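PDB 7BVC: integral membrane indolylacetylinositol arabinosyltransferase EmbB from Mycolicibacterium smegmatis MC2 155, which probably polymerises arabinose into the arabinan of cell-wall arabinogalactan as a membrane-embedded arabinosyltransferase, and is here bound to the drug ethambutol. Local coordinates for residues Val883-Tyr887 and Pro898-Pro904. Residues are numbered along the deposited sequence; the frame is centred on the assembly and turned at random.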
loop_
_atom_site.group_PDB
_atom_site.type_symbol
_atom_site.label_atom_id
_atom_site.label_comp_id
_atom_site.label_asym_id
_atom_site.label_seq_id
_atom_site.Cartn_x
_atom_site.Cartn_y
_atom_site.Cartn_z
ATOM N N VAL B 883 -8.352 16.655 32.501
ATOM C CA VAL B 883 -7.436 17.074 33.555
ATOM C C VAL B 883 -7.058 18.519 33.266
ATOM O O VAL B 883 -6.472 18.808 32.216
ATOM C CB VAL B 883 -6.178 16.193 33.635
ATOM C CG1 VAL B 883 -5.207 16.758 34.661
ATOM C CG2 VAL B 883 -6.552 14.767 33.992
ATOM N N ASP B 884 -7.392 19.421 34.185
ATOM C CA ASP B 884 -7.161 20.842 33.966
ATOM C C ASP B 884 -6.358 21.443 35.110
ATOM O O ASP B 884 -5.837 20.715 35.961
ATOM C CB ASP B 884 -8.488 21.584 33.795
ATOM C CG ASP B 884 -9.073 21.414 32.408
ATOM O OD1 ASP B 884 -8.370 20.880 31.527
ATOM O OD2 ASP B 884 -10.237 21.814 32.195
ATOM N N LEU B 885 -6.245 22.768 35.136
ATOM C CA LEU B 885 -5.394 23.440 36.113
ATOM C C LEU B 885 -6.096 24.709 36.568
ATOM O O LEU B 885 -6.241 25.651 35.784
ATOM C CB LEU B 885 -4.032 23.764 35.510
ATOM C CG LEU B 885 -2.916 24.012 36.516
ATOM C CD1 LEU B 885 -2.321 22.688 36.945
ATOM C CD2 LEU B 885 -1.853 24.927 35.937
ATOM N N GLU B 886 -6.522 24.741 37.826
ATOM C CA GLU B 886 -7.154 25.926 38.386
ATOM C C GLU B 886 -6.121 26.775 39.112
ATOM O O GLU B 886 -5.269 26.252 39.834
ATOM C CB GLU B 886 -8.279 25.534 39.344
ATOM C CG GLU B 886 -9.617 25.320 38.669
ATOM C CD GLU B 886 -10.778 25.733 39.545
ATOM O OE1 GLU B 886 -10.543 26.068 40.724
ATOM O OE2 GLU B 886 -11.926 25.727 39.056
ATOM N N TYR B 887 -6.199 28.088 38.914
ATOM C CA TYR B 887 -5.310 29.029 39.578
ATOM C C TYR B 887 -6.126 29.999 40.416
ATOM O O TYR B 887 -7.200 30.445 40.002
ATOM C CB TYR B 887 -4.443 29.791 38.571
ATOM C CG TYR B 887 -5.193 30.434 37.429
ATOM C CD1 TYR B 887 -5.735 31.705 37.554
ATOM C CD2 TYR B 887 -5.338 29.778 36.215
ATOM C CE1 TYR B 887 -6.408 32.299 36.509
ATOM C CE2 TYR B 887 -6.013 30.364 35.164
ATOM C CZ TYR B 887 -6.546 31.624 35.316
ATOM O OH TYR B 887 -7.220 32.212 34.271
ATOM N N PRO B 898 -11.142 30.237 43.884
ATOM C CA PRO B 898 -10.963 29.574 42.583
ATOM C C PRO B 898 -11.490 30.448 41.454
ATOM O O PRO B 898 -12.692 30.701 41.359
ATOM C CB PRO B 898 -11.775 28.283 42.729
ATOM C CG PRO B 898 -12.820 28.614 43.739
ATOM C CD PRO B 898 -12.200 29.605 44.690
ATOM N N ALA B 899 -10.581 30.912 40.597
ATOM C CA ALA B 899 -10.967 31.765 39.472
ATOM C C ALA B 899 -9.989 31.505 38.327
ATOM O O ALA B 899 -8.906 32.093 38.276
ATOM C CB ALA B 899 -10.988 33.233 39.870
ATOM N N GLY B 900 -10.383 30.629 37.411
ATOM C CA GLY B 900 -9.608 30.351 36.218
ATOM C C GLY B 900 -9.432 28.864 35.987
ATOM O O GLY B 900 -9.694 28.029 36.849
ATOM N N ARG B 901 -8.963 28.552 34.780
ATOM C CA ARG B 901 -8.754 27.176 34.350
ATOM C C ARG B 901 -7.941 27.183 33.064
ATOM O O ARG B 901 -8.173 28.019 32.189
ATOM C CB ARG B 901 -10.091 26.456 34.131
ATOM C CG ARG B 901 -9.957 24.983 33.803
ATOM C CD ARG B 901 -11.291 24.267 33.926
ATOM N NE ARG B 901 -11.659 24.029 35.318
ATOM C CZ ARG B 901 -12.521 24.775 36.000
ATOM N NH1 ARG B 901 -13.109 25.811 35.417
ATOM N NH2 ARG B 901 -12.798 24.484 37.262
ATOM N N VAL B 902 -6.992 26.256 32.961
ATOM C CA VAL B 902 -6.120 26.135 31.798
ATOM C C VAL B 902 -6.237 24.723 31.242
ATOM O O VAL B 902 -6.307 23.752 32.002
ATOM C CB VAL B 902 -4.652 26.461 32.147
ATOM C CG1 VAL B 902 -3.816 26.562 30.882
ATOM C CG2 VAL B 902 -4.564 27.746 32.952
ATOM N N THR B 903 -6.257 24.610 29.898
ATOM C CA THR B 903 -6.326 23.343 29.189
ATOM C C THR B 903 -4.942 22.922 28.704
ATOM O O THR B 903 -4.123 23.766 28.330
ATOM C CB THR B 903 -7.274 23.442 27.993
ATOM O OG1 THR B 903 -6.625 24.140 26.924
ATOM C CG2 THR B 903 -8.547 24.180 28.381
ATOM N N PRO B 904 -4.650 21.623 28.686
ATOM C CA PRO B 904 -3.275 21.170 28.471
ATOM C C PRO B 904 -2.879 21.137 27.001
ATOM O O PRO B 904 -3.693 21.302 26.091
ATOM C CB PRO B 904 -3.289 19.760 29.062
ATOM C CG PRO B 904 -4.668 19.289 28.805
ATOM C CD PRO B 904 -5.553 20.497 28.982
#
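Leu885 and Val902 form a single antiparallel bridge, a hydrogen-bonded pair in which Val902 N gives its hydrogen to Leu885 O at 3.0 Å while the return bond from Leu885 N to Val902 O is weak. Around this bridge the two segments run roughly antiparallel, and Arg901 CA also brings its hydrogen to Leu885 O. Farther along, Ala899 N makes a weak bond to Tyr887 O.

Tyr887 lays its ring against the loop: with CG between the backbone N and the carbonyl carbon (chi1 51°), one face lies over Gly900 CA, a CH-pi contact 3.8 Å from the ring centroid and offset toward the rim. At the ring edge, Val902 CG2 meets Tyr887 CE2 at 3.7 Å.

On the other face of the strand, the Arg901 chain crosses Asp884 at about a right angle, Arg901 CD coming 3.2 Å from Asp884 OD2, then bends at chi3 to carry the guanidinium over Glu886 CG. The model sets Arg901 NH2 too close to Glu886 OE2, so the salt bridge between them is doubtful in detail; Glu886 OE1 makes a salt bridge to Arg931 of strand 929-936. The arrangement is a beta-hairpin in the EmbC C-terminal domain: strand 882-889, paired on its other side with strand 929-936, returns as edge strand 897-898, and the outgoing chain follows it through one more bridge.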